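PDB 1NTH: monomethylamine methyltransferase MtmB1 from Methanosarcina barkeri, which catalyses transfer of the methyl group from monomethylamine to the corrinoid cofactor of the protein MtmC, a step in methanogenesis from methylamine. Local coordinates for residues P336-C341 with S418-K423; G132-E137 with V373-T378; T379-R384 with E438-V443; K121-V126 with E150-T155. One frame throughout, in Å; residues are numbered along the deposited sequence.

Contact 1 (P336-C341 with S418-K423)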
loop_
_atom_site.group_PDB
_atom_site.type_symbol
_atom_site.label_atom_id
_atom_site.label_comp_id
_atom_site.label_asym_id
_atom_site.label_seq_id
_atom_site.Cartn_x
_atom_site.Cartn_y
_atom_site.Cartn_z
ATOM N N PRO A 336 -7.798 -33.148 -22.593
ATOM C CA PRO A 336 -7.703 -33.974 -23.802
ATOM C C PRO A 336 -7.106 -35.338 -23.450
ATOM O O PRO A 336 -6.423 -35.478 -22.433
ATOM C CB PRO A 336 -6.753 -33.181 -24.700
ATOM C CG PRO A 336 -6.837 -31.771 -24.167
ATOM C CD PRO A 336 -6.905 -31.981 -22.684
ATOM N N CYS A 337 -7.361 -36.338 -24.291
ATOM C CA CYS A 337 -6.819 -37.678 -24.071
ATOM C C CYS A 337 -5.348 -37.726 -24.468
ATOM O O CYS A 337 -4.514 -38.282 -23.751
ATOM C CB CYS A 337 -7.573 -38.715 -24.913
ATOM S SG CYS A 337 -9.262 -39.053 -24.408
ATOM N N ALA A 338 -5.043 -37.139 -25.620
ATOM C CA ALA A 338 -3.688 -37.130 -26.154
ATOM C C ALA A 338 -2.750 -36.165 -25.434
ATOM O O ALA A 338 -3.189 -35.186 -24.825
ATOM C CB ALA A 338 -3.728 -36.805 -27.642
ATOM N N GLY A 339 -1.454 -36.453 -25.521
ATOM C CA GLY A 339 -0.452 -35.622 -24.880
ATOM C C GLY A 339 0.083 -34.533 -25.789
ATOM O O GLY A 339 -0.256 -34.485 -26.972
ATOM N N PRO A 340 0.934 -33.640 -25.261
ATOM C CA PRO A 340 1.514 -32.542 -26.036
ATOM C C PRO A 340 2.293 -32.989 -27.266
ATOM O O PRO A 340 2.807 -34.108 -27.325
ATOM C CB PRO A 340 2.420 -31.840 -25.023
ATOM C CG PRO A 340 1.758 -32.122 -23.722
ATOM C CD PRO A 340 1.387 -33.577 -23.862
ATOM N N CYS A 341 2.377 -32.087 -28.236
ATOM C CA CYS A 341 3.097 -32.312 -29.481
ATOM C C CYS A 341 2.509 -33.436 -30.328
ATOM O O CYS A 341 3.239 -34.195 -30.967
ATOM C CB CYS A 341 4.576 -32.584 -29.194
ATOM S SG CYS A 341 5.671 -32.227 -30.595
ATOM N N SER A 418 -6.460 -45.392 -28.310
ATOM C CA SER A 418 -5.107 -45.331 -28.846
ATOM C C SER A 418 -4.553 -43.910 -28.932
ATOM O O SER A 418 -3.656 -43.635 -29.725
ATOM C CB SER A 418 -5.063 -45.983 -30.230
ATOM O OG SER A 418 -5.914 -45.310 -31.145
ATOM N N ALA A 419 -5.086 -43.010 -28.112
ATOM C CA ALA A 419 -4.623 -41.627 -28.114
ATOM C C ALA A 419 -3.119 -41.590 -27.855
ATOM O O ALA A 419 -2.630 -42.213 -26.916
ATOM C CB ALA A 419 -5.359 -40.829 -27.043
ATOM N N PRO A 420 -2.366 -40.856 -28.691
ATOM C CA PRO A 420 -0.910 -40.751 -28.537
ATOM C C PRO A 420 -0.504 -40.102 -27.212
ATOM O O PRO A 420 -1.056 -39.075 -26.820
ATOM C CB PRO A 420 -0.494 -39.928 -29.753
ATOM C CG PRO A 420 -1.693 -39.073 -30.010
ATOM C CD PRO A 420 -2.832 -40.043 -29.827
ATOM N N ALA A 421 0.467 -40.713 -26.539
ATOM C CA ALA A 421 0.955 -40.239 -25.245
ATOM C C ALA A 421 1.561 -38.842 -25.292
ATOM O O ALA A 421 1.530 -38.111 -24.303
ATOM C CB ALA A 421 1.977 -41.224 -24.685
ATOM N N GLY A 422 2.125 -38.476 -26.435
ATOM C CA GLY A 422 2.717 -37.157 -26.558
ATOM C C GLY A 422 4.044 -37.023 -25.840
ATOM O O GLY A 422 4.624 -38.011 -25.386
ATOM N N LYS A 423 4.514 -35.786 -25.718
ATOM C CA LYS A 423 5.793 -35.516 -25.079
ATOM C C LYS A 423 5.705 -34.567 -23.897
ATOM O O LYS A 423 4.716 -33.855 -23.726
ATOM C CB LYS A 423 6.763 -34.935 -26.111
ATOM C CG LYS A 423 7.041 -35.864 -27.282
ATOM C CD LYS A 423 8.072 -35.271 -28.220
ATOM C CE LYS A 423 8.434 -36.250 -29.328
ATOM N NZ LYS A 423 9.520 -35.716 -30.194
#

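Contact 2 (G132-E137 with V373-T378)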
loop_
_atom_site.group_PDB
_atom_site.type_symbol
_atom_site.label_atom_id
_atom_site.label_comp_id
_atom_site.label_asym_id
_atom_site.label_seq_id
_atom_site.Cartn_x
_atom_site.Cartn_y
_atom_site.Cartn_z
ATOM N N GLY A 132 -3.726 -27.616 -13.414
ATOM C CA GLY A 132 -3.698 -28.555 -12.306
ATOM C C GLY A 132 -2.873 -29.809 -12.496
ATOM O O GLY A 132 -2.870 -30.683 -11.628
ATOM N N SER A 133 -2.172 -29.903 -13.620
ATOM C CA SER A 133 -1.345 -31.071 -13.907
ATOM C C SER A 133 -0.035 -31.031 -13.121
ATOM O O SER A 133 0.476 -29.957 -12.798
ATOM C CB SER A 133 -1.050 -31.143 -15.406
ATOM O OG SER A 133 -2.256 -31.179 -16.153
ATOM N N PRO A 134 0.525 -32.207 -12.794
ATOM C CA PRO A 134 1.782 -32.270 -12.042
ATOM C C PRO A 134 2.974 -31.765 -12.852
ATOM O O PRO A 134 3.193 -32.193 -13.988
ATOM C CB PRO A 134 1.897 -33.752 -11.682
ATOM C CG PRO A 134 1.211 -34.427 -12.829
ATOM C CD PRO A 134 -0.006 -33.558 -13.051
ATOM N N ILE A 135 3.732 -30.851 -12.257
ATOM C CA ILE A 135 4.904 -30.264 -12.895
ATOM C C ILE A 135 6.119 -30.417 -11.977
ATOM O O ILE A 135 6.031 -30.161 -10.775
ATOM C CB ILE A 135 4.684 -28.755 -13.173
ATOM C CG1 ILE A 135 3.462 -28.557 -14.079
ATOM C CG2 ILE A 135 5.939 -28.149 -13.791
ATOM C CD1 ILE A 135 3.588 -29.204 -15.456
ATOM N N SER A 136 7.244 -30.838 -12.547
ATOM C CA SER A 136 8.476 -31.013 -11.780
ATOM C C SER A 136 8.946 -29.675 -11.217
ATOM O O SER A 136 8.864 -28.644 -11.884
ATOM C CB SER A 136 9.576 -31.606 -12.667
ATOM O OG SER A 136 9.203 -32.884 -13.152
ATOM N N GLU A 137 9.452 -29.702 -9.990
ATOM C CA GLU A 137 9.914 -28.484 -9.336
ATOM C C GLU A 137 10.973 -27.715 -10.126
ATOM O O GLU A 137 10.894 -26.489 -10.235
ATOM C CB GLU A 137 10.451 -28.805 -7.932
ATOM C CG GLU A 137 10.723 -27.562 -7.089
ATOM C CD GLU A 137 11.139 -27.867 -5.656
ATOM O OE1 GLU A 137 11.331 -26.898 -4.888
ATOM O OE2 GLU A 137 11.278 -29.059 -5.291
ATOM N N VAL A 373 -2.676 -36.053 -15.919
ATOM C CA VAL A 373 -2.125 -36.953 -14.914
ATOM C C VAL A 373 -0.684 -37.375 -15.174
ATOM O O VAL A 373 -0.131 -38.185 -14.428
ATOM C CB VAL A 373 -2.983 -38.227 -14.785
ATOM C CG1 VAL A 373 -4.402 -37.853 -14.388
ATOM C CG2 VAL A 373 -2.974 -38.997 -16.098
ATOM N N VAL A 374 -0.072 -36.837 -16.224
ATOM C CA VAL A 374 1.306 -37.192 -16.539
ATOM C C VAL A 374 2.222 -35.998 -16.308
ATOM O O VAL A 374 2.051 -34.937 -16.910
ATOM C CB VAL A 374 1.445 -37.670 -18.000
ATOM C CG1 VAL A 374 2.873 -38.131 -18.260
ATOM C CG2 VAL A 374 0.460 -38.804 -18.271
ATOM N N THR A 375 3.200 -36.187 -15.430
ATOM C CA THR A 375 4.142 -35.134 -15.083
ATOM C C THR A 375 4.786 -34.437 -16.277
ATOM O O THR A 375 5.310 -35.078 -17.190
ATOM C CB THR A 375 5.250 -35.680 -14.164
ATOM O OG1 THR A 375 4.649 -36.254 -12.998
ATOM C CG2 THR A 375 6.196 -34.563 -13.737
ATOM N N ASP A 376 4.719 -33.108 -16.248
ATOM C CA ASP A 376 5.291 -32.236 -17.269
ATOM C C ASP A 376 4.703 -32.318 -18.675
ATOM O O ASP A 376 5.270 -31.754 -19.612
ATOM C CB ASP A 376 6.811 -32.432 -17.337
ATOM C CG ASP A 376 7.499 -32.105 -16.022
ATOM O OD1 ASP A 376 6.998 -31.217 -15.295
ATOM O OD2 ASP A 376 8.546 -32.720 -15.717
ATOM N N LYS A 377 3.568 -32.992 -18.839
ATOM C CA LYS A 377 2.973 -33.081 -20.166
ATOM C C LYS A 377 1.895 -32.038 -20.454
ATOM O O LYS A 377 0.744 -32.370 -20.738
ATOM C CB LYS A 377 2.435 -34.493 -20.433
ATOM C CG LYS A 377 3.554 -35.509 -20.659
ATOM C CD LYS A 377 3.080 -36.749 -21.404
ATOM C CE LYS A 377 4.258 -37.664 -21.713
ATOM N NZ LYS A 377 3.861 -38.860 -22.511
ATOM N N THR A 378 2.294 -30.770 -20.375
ATOM C CA THR A 378 1.425 -29.632 -20.660
ATOM C C THR A 378 2.338 -28.489 -21.091
ATOM O O THR A 378 3.362 -28.242 -20.453
ATOM C CB THR A 378 0.631 -29.151 -19.414
ATOM O OG1 THR A 378 1.547 -28.759 -18.383
ATOM C CG2 THR A 378 -0.281 -30.248 -18.891
#

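Contact 3 (T379-R384 with E438-V443)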
loop_
_atom_site.group_PDB
_atom_site.type_symbol
_atom_site.label_atom_id
_atom_site.label_comp_id
_atom_site.label_asym_id
_atom_site.label_seq_id
_atom_site.Cartn_x
_atom_site.Cartn_y
_atom_site.Cartn_z
ATOM N N THR A 379 1.990 -27.804 -22.176
ATOM C CA THR A 379 2.801 -26.675 -22.632
ATOM C C THR A 379 1.920 -25.558 -23.178
ATOM O O THR A 379 0.756 -25.776 -23.519
ATOM C CB THR A 379 3.791 -27.067 -23.751
ATOM O OG1 THR A 379 3.113 -27.046 -25.013
ATOM C CG2 THR A 379 4.372 -28.453 -23.504
ATOM N N GLY A 380 2.496 -24.363 -23.271
ATOM C CA GLY A 380 1.764 -23.214 -23.772
ATOM C C GLY A 380 1.239 -23.351 -25.189
ATOM O O GLY A 380 0.316 -22.640 -25.573
ATOM N N MET A 381 1.817 -24.255 -25.976
ATOM C CA MET A 381 1.357 -24.447 -27.351
ATOM C C MET A 381 -0.108 -24.868 -27.409
ATOM O O MET A 381 -0.838 -24.445 -28.301
ATOM C CB MET A 381 2.216 -25.492 -28.071
ATOM C CG MET A 381 3.575 -24.982 -28.525
ATOM S SD MET A 381 3.471 -23.732 -29.836
ATOM C CE MET A 381 3.533 -24.774 -31.308
ATOM N N GLU A 382 -0.538 -25.700 -26.466
ATOM C CA GLU A 382 -1.929 -26.138 -26.455
ATOM C C GLU A 382 -2.857 -24.962 -26.148
ATOM O O GLU A 382 -3.957 -24.870 -26.695
ATOM C CB GLU A 382 -2.134 -27.261 -25.431
ATOM C CG GLU A 382 -1.318 -28.520 -25.728
ATOM C CD GLU A 382 -0.095 -28.651 -24.835
ATOM O OE1 GLU A 382 -0.272 -28.825 -23.609
ATOM O OE2 GLU A 382 1.039 -28.575 -25.356
ATOM N N ALA A 383 -2.409 -24.064 -25.276
ATOM C CA ALA A 383 -3.202 -22.891 -24.926
ATOM C C ALA A 383 -3.254 -21.927 -26.109
ATOM O O ALA A 383 -4.245 -21.223 -26.305
ATOM C CB ALA A 383 -2.602 -22.193 -23.703
ATOM N N ARG A 384 -2.181 -21.885 -26.895
ATOM C CA ARG A 384 -2.158 -21.009 -28.058
ATOM C C ARG A 384 -3.246 -21.453 -29.038
ATOM O O ARG A 384 -3.975 -20.628 -29.584
ATOM C CB ARG A 384 -0.795 -21.059 -28.759
ATOM C CG ARG A 384 -0.721 -20.152 -29.982
ATOM C CD ARG A 384 0.467 -20.484 -30.872
ATOM N NE ARG A 384 1.749 -20.249 -30.216
ATOM C CZ ARG A 384 2.927 -20.438 -30.800
ATOM N NH1 ARG A 384 2.982 -20.863 -32.057
ATOM N NH2 ARG A 384 4.049 -20.201 -30.133
ATOM N N GLU A 438 10.878 -27.067 -33.515
ATOM C CA GLU A 438 10.339 -26.979 -34.865
ATOM C C GLU A 438 9.347 -28.118 -35.065
ATOM O O GLU A 438 8.363 -27.979 -35.792
ATOM C CB GLU A 438 11.468 -27.072 -35.895
ATOM C CG GLU A 438 12.312 -25.811 -36.001
ATOM C CD GLU A 438 13.521 -25.993 -36.895
ATOM O OE1 GLU A 438 13.464 -26.848 -37.806
ATOM O OE2 GLU A 438 14.525 -25.275 -36.698
ATOM N N GLU A 439 9.609 -29.242 -34.408
ATOM C CA GLU A 439 8.730 -30.400 -34.500
ATOM C C GLU A 439 7.322 -30.022 -34.051
ATOM O O GLU A 439 6.342 -30.311 -34.736
ATOM C CB GLU A 439 9.246 -31.538 -33.619
ATOM C CG GLU A 439 8.404 -32.802 -33.697
ATOM C CD GLU A 439 8.780 -33.822 -32.638
ATOM O OE1 GLU A 439 9.987 -34.099 -32.474
ATOM O OE2 GLU A 439 7.867 -34.354 -31.971
ATOM N N TYR A 440 7.221 -29.373 -32.895
ATOM C CA TYR A 440 5.916 -28.978 -32.377
ATOM C C TYR A 440 5.254 -27.972 -33.312
ATOM O O TYR A 440 4.056 -28.048 -33.577
ATOM C CB TYR A 440 6.044 -28.363 -30.977
ATOM C CG TYR A 440 4.799 -28.539 -30.126
ATOM C CD1 TYR A 440 3.547 -28.729 -30.717
ATOM C CD2 TYR A 440 4.871 -28.529 -28.732
ATOM C CE1 TYR A 440 2.400 -28.910 -29.945
ATOM C CE2 TYR A 440 3.724 -28.709 -27.947
ATOM C CZ TYR A 440 2.496 -28.901 -28.562
ATOM O OH TYR A 440 1.365 -29.103 -27.803
ATOM N N MET A 441 6.035 -27.023 -33.811
ATOM C CA MET A 441 5.499 -26.016 -34.714
ATOM C C MET A 441 4.899 -26.661 -35.960
ATOM O O MET A 441 3.871 -26.212 -36.467
ATOM C CB MET A 441 6.597 -25.024 -35.095
ATOM C CG MET A 441 7.035 -24.147 -33.929
ATOM S SD MET A 441 8.515 -23.182 -34.265
ATOM C CE MET A 441 7.887 -21.994 -35.424
ATOM N N GLN A 442 5.535 -27.725 -36.443
ATOM C CA GLN A 442 5.045 -28.430 -37.624
ATOM C C GLN A 442 3.742 -29.157 -37.304
ATOM O O GLN A 442 2.818 -29.174 -38.118
ATOM C CB GLN A 442 6.092 -29.430 -38.121
ATOM C CG GLN A 442 7.338 -28.789 -38.718
ATOM C CD GLN A 442 8.380 -29.813 -39.135
ATOM O OE1 GLN A 442 8.065 -30.982 -39.354
ATOM N NE2 GLN A 442 9.627 -29.372 -39.259
ATOM N N VAL A 443 3.675 -29.756 -36.119
ATOM C CA VAL A 443 2.476 -30.466 -35.688
ATOM C C VAL A 443 1.329 -29.461 -35.580
ATOM O O VAL A 443 0.205 -29.733 -35.999
ATOM C CB VAL A 443 2.691 -31.141 -34.312
ATOM C CG1 VAL A 443 1.376 -31.692 -33.780
ATOM C CG2 VAL A 443 3.709 -32.264 -34.440
#

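Contact 4 (K121-V126 with E150-T155)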
loop_
_atom_site.group_PDB
_atom_site.type_symbol
_atom_site.label_atom_id
_atom_site.label_comp_id
_atom_site.label_asym_id
_atom_site.label_seq_id
_atom_site.Cartn_x
_atom_site.Cartn_y
_atom_site.Cartn_z
ATOM N N LYS A 121 -19.783 -12.219 -30.611
ATOM C CA LYS A 121 -18.669 -11.776 -31.450
ATOM C C LYS A 121 -17.415 -11.583 -30.597
ATOM O O LYS A 121 -16.291 -11.666 -31.096
ATOM C CB LYS A 121 -19.003 -10.445 -32.129
ATOM C CG LYS A 121 -20.161 -10.485 -33.109
ATOM C CD LYS A 121 -19.774 -11.126 -34.429
ATOM C CE LYS A 121 -20.907 -11.002 -35.440
ATOM N NZ LYS A 121 -20.543 -11.576 -36.764
ATOM N N ALA A 122 -17.611 -11.307 -29.313
ATOM C CA ALA A 122 -16.488 -11.103 -28.405
ATOM C C ALA A 122 -15.800 -12.427 -28.101
ATOM O O ALA A 122 -16.443 -13.469 -28.009
ATOM C CB ALA A 122 -16.969 -10.459 -27.110
ATOM N N LYS A 123 -14.484 -12.375 -27.950
ATOM C CA LYS A 123 -13.692 -13.562 -27.655
ATOM C C LYS A 123 -13.669 -13.832 -26.151
ATOM O O LYS A 123 -13.626 -12.907 -25.342
ATOM C CB LYS A 123 -12.261 -13.357 -28.155
ATOM C CG LYS A 123 -11.330 -14.541 -27.962
ATOM C CD LYS A 123 -9.902 -14.164 -28.345
ATOM C CE LYS A 123 -8.959 -15.359 -28.255
ATOM N NZ LYS A 123 -7.542 -14.959 -28.505
ATOM N N PRO A 124 -13.725 -15.107 -25.753
ATOM C CA PRO A 124 -13.688 -15.367 -24.313
ATOM C C PRO A 124 -12.279 -15.135 -23.777
ATOM O O PRO A 124 -11.326 -14.981 -24.545
ATOM C CB PRO A 124 -14.114 -16.834 -24.212
ATOM C CG PRO A 124 -13.673 -17.412 -25.514
ATOM C CD PRO A 124 -14.046 -16.333 -26.504
ATOM N N ILE A 125 -12.161 -15.090 -22.457
ATOM C CA ILE A 125 -10.874 -14.910 -21.804
ATOM C C ILE A 125 -10.139 -16.242 -21.879
ATOM O O ILE A 125 -10.724 -17.297 -21.620
ATOM C CB ILE A 125 -11.064 -14.512 -20.319
ATOM C CG1 ILE A 125 -11.661 -13.106 -20.235
ATOM C CG2 ILE A 125 -9.742 -14.610 -19.567
ATOM C CD1 ILE A 125 -10.837 -12.044 -20.942
ATOM N N VAL A 126 -8.862 -16.195 -22.240
ATOM C CA VAL A 126 -8.053 -17.402 -22.346
ATOM C C VAL A 126 -7.207 -17.579 -21.089
ATOM O O VAL A 126 -6.255 -16.832 -20.850
ATOM C CB VAL A 126 -7.131 -17.342 -23.584
ATOM C CG1 VAL A 126 -6.252 -18.587 -23.650
ATOM C CG2 VAL A 126 -7.973 -17.226 -24.847
ATOM N N GLU A 150 2.849 -16.393 -24.333
ATOM C CA GLU A 150 1.877 -16.435 -25.425
ATOM C C GLU A 150 0.906 -15.263 -25.310
ATOM O O GLU A 150 0.201 -15.138 -24.311
ATOM C CB GLU A 150 1.077 -17.744 -25.376
ATOM C CG GLU A 150 1.867 -19.007 -25.686
ATOM C CD GLU A 150 2.378 -19.041 -27.116
ATOM O OE1 GLU A 150 1.688 -18.497 -28.005
ATOM O OE2 GLU A 150 3.457 -19.628 -27.353
ATOM N N LYS A 151 0.859 -14.403 -26.324
ATOM C CA LYS A 151 -0.066 -13.271 -26.286
ATOM C C LYS A 151 -1.520 -13.732 -26.262
ATOM O O LYS A 151 -2.412 -12.982 -25.856
ATOM C CB LYS A 151 0.162 -12.341 -27.481
ATOM C CG LYS A 151 1.371 -11.439 -27.312
ATOM C CD LYS A 151 1.405 -10.347 -28.362
ATOM C CE LYS A 151 2.487 -9.324 -28.039
ATOM N NZ LYS A 151 2.480 -8.191 -29.001
ATOM N N GLU A 152 -1.760 -14.963 -26.703
ATOM C CA GLU A 152 -3.106 -15.533 -26.715
ATOM C C GLU A 152 -3.645 -15.715 -25.298
ATOM O O GLU A 152 -4.855 -15.664 -25.076
ATOM C CB GLU A 152 -3.100 -16.906 -27.397
ATOM C CG GLU A 152 -3.068 -16.896 -28.918
ATOM C CD GLU A 152 -4.331 -16.321 -29.530
ATOM O OE1 GLU A 152 -5.426 -16.514 -28.954
ATOM O OE2 GLU A 152 -4.233 -15.689 -30.604
ATOM N N VAL A 153 -2.743 -15.935 -24.347
ATOM C CA VAL A 153 -3.128 -16.171 -22.957
ATOM C C VAL A 153 -3.347 -14.881 -22.160
ATOM O O VAL A 153 -2.513 -13.973 -22.182
ATOM C CB VAL A 153 -2.065 -17.060 -22.261
ATOM C CG1 VAL A 153 -2.454 -17.331 -20.814
ATOM C CG2 VAL A 153 -1.927 -18.384 -23.016
ATOM N N ASP A 154 -4.478 -14.819 -21.458
ATOM C CA ASP A 154 -4.856 -13.658 -20.645
ATOM C C ASP A 154 -4.538 -13.812 -19.158
ATOM O O ASP A 154 -4.087 -12.863 -18.510
ATOM C CB ASP A 154 -6.357 -13.384 -20.789
ATOM C CG ASP A 154 -6.749 -13.010 -22.196
ATOM O OD1 ASP A 154 -6.190 -12.023 -22.719
ATOM O OD2 ASP A 154 -7.621 -13.693 -22.777
ATOM N N THR A 155 -4.806 -15.000 -18.621
ATOM C CA THR A 155 -4.553 -15.303 -17.215
ATOM C C THR A 155 -3.931 -16.691 -17.153
ATOM O O THR A 155 -3.929 -17.417 -18.153
ATOM C CB THR A 155 -5.859 -15.310 -16.382
ATOM O OG1 THR A 155 -6.735 -16.333 -16.873
ATOM C CG2 THR A 155 -6.561 -13.965 -16.484
HETATM O O HOH W 1 -6.734 -13.999 -25.987
HETATM O O HOH W 2 -6.542 -14.008 -30.861
HETATM O O HOH W 3 -9.215 -13.327 -24.827
#

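Contact 1 (P336-C341 with S418-K423)
G339 and G422 mark the tight centre of this contact, their CA atoms 3.9 Å apart and backbone lying on backbone. G339 N donates to P420 O at 3.0 Å, and G339 CA sits 3.2 Å from A421 O in a CA-H...O contact. A CB on G339 would collide with A421 O, and one on G422 would collide with G339 C and P340 O. Just beyond, K423 N donates to P340 O at 2.9 Å, tilted 31° from the carbonyl plane. The ring of P340 in turn lies against K423 O, its CB 3.3 Å away; that oxygen is buried here with no polar partner in the model. These bonds tie the loop that follows strand 330-333 of the TIM barrel, ahead of helix 343-359, to a loop from the C-terminal part of the chain. Toward C337 the contact thins to small apolar groups: C337 CB meets A419 CB at 3.7 Å, and A338 CB meets P420 CG at 3.9 Å. A421 is exposed, with CB turned away from the partner loop. K423 starts beside C341, then its extended chain leads off to a salt bridge between NZ and E439.

Contact 2 (G132-E137 with V373-T378)
P134 and D376 are joined by a nearly straight backbone bond, D376 N to P134 O at 2.9 Å (N-H...O 169°), with the donor in the carbonyl plane. The same oxygen receives a CA-H...O contact from T375 CA at 3.3 Å. Both donor residues are the central pair of a type II turn from V374 to K377, closed by K377 N bonding V374 O; D376 takes the positive phi expected of its third position. Beyond P134, the D376 carboxylate grips S136 twice: OD1 accepts from S136 N at 2.8 Å and OD2 from S136 OG at 2.7 Å. Each oxygen is met on its syn side, about 20° out of the carboxylate plane. S136 can serve both because its OG is anti to the carbonyl carbon (chi1 -61°) and therefore stands beside its own N. The segments belong to loops that follow two neighbouring parallel strands of the TIM barrel, 125-128 and 363-366, and the short strand 134-135 pairs in parallel with 160-161. With an alanine in place of D376, S136 N and OG would probably both be left without their acceptor, and the turn would keep only the bond to P134 O as its polar tie to this segment. The P134 ring packs on T375, its CG 3.7 Å from T375 N; separately, I135 CD1 lies 3.6 Å from T378 OG1. T378 CG2 lies 3.5 Å from S133 OG, a hydroxyl whose hydrogen bond goes to P130 O.

Contact 3 (T379-R384 with E438-V443)
M381 runs across one face of the Y440 ring. Its CB stands over that face, 3.8 Å from the ring centroid and 24° off the normal, so this is a CH-pi contact. CG continues over the ring, 3.8 Å from Y440 CD2. The bend at chi2 then puts SD 5.0 Å from the centroid and almost on the ring normal, a distant Met-aromatic contact; the same sulfur lies over the centre of the R384 guanidinium. A second bend, at chi3, turns CE back to the ring, 4.0 Å from Y440 CD1, and beside M441. F3 of a neighbouring subunit packs on R384 and M441. At the ring's edge Y440 OH donates to E382 OE2 at 2.5 Å, with carboxylate and ring planes only 12° apart. E382 OE2 also accepts from T379 OG1 at 2.6 Å, arriving from above the carboxylate plane. T379 is the N-cap, its OG1 accepting from M381 N, and the return bond from T379 N to E382 OE1 at 2.9 Å makes the pair a capping box; the tyrosine is thus fastened to the N-terminus of a helix. Segments 380-384 and 438-443 run at 23° to each other, their axes 11.5 Å apart at closest approach; helix 425-428 packs C428 against T379 and Y440, and strand 429-430 sets Y429 against T379 and M381.

Contact 4 (K121-V126 with E150-T155)
V126 O is gripped by two successive amides of the facing loop, D154 N at 2.8 Å in the carbonyl plane and T155 N at 3.2 Å, tilted from it. The D154 side chain returns to the same residue: OD2 uses its anti lone pair to accept from V126 N at 2.8 Å, almost perfectly straight (N-H...O 178°). Both polar backbone atoms of V126 are thereby satisfied by one loop, and I125 CG2 packs against D154 CB at 3.8 Å. A water within hydrogen-bonding distance of both P124 O and D154 OD2 links the carboxylate to the chain one step earlier. Farther out, K123 has CG anti to its backbone N (chi1 -178°) and stays extended, which carries NZ to E152 OE1 in a 2.7 Å salt bridge, met on the syn side. A second water joins NZ to E152 OE2, an oxygen that also forms a salt bridge with R391, and a third, accepting from NZ, lies 2.7 Å from E152 O. An alanine at E152 removes the carboxylate, and the charges of K123 and R391 would probably be left without their shared mate, the lysine amine held less firmly. The loop enters through a type I turn from E150 to V153, at the end of helix 140-148, and leads into strand 155-156, which pairs in parallel with 125-128. Strand 125-128, helix 140-148 and strand 155-156 make a beta-alpha-beta unit of the barrel, with short strand 134-135 in the first connection, while helix 380-393 covers V126 through M386 and V153 through A383.

How the contacts relate
From the N terminus, 121-126 opens contact 4 and 132-137 opens contact 2 before 150-155 closes contact 4. Contact 1 opens at 336-341; 373-378 closes contact 2, and 379-384 at once opens contact 3. Segment 418-423 then closes contact 1 and 438-443 closes contact 3. Contact 2 thus crosses contacts 4 and 1, and contact 1 crosses contact 3; none nests. Contacts 1 and 2 meet where K377 NZ bonds A421 O and G422 O, contacts 1 and 3 at a probable hydrogen bond between C341 N and Y440 OH, and contacts 3 and 4 at R384-E150. Contacts 1 and 2 join loop to loop beyond strands 330-333, 125-128 and 363-366, contact 3 joins helices 380-393 and 438-454, and contact 4 joins strand 125-128 to the loop before 155-156.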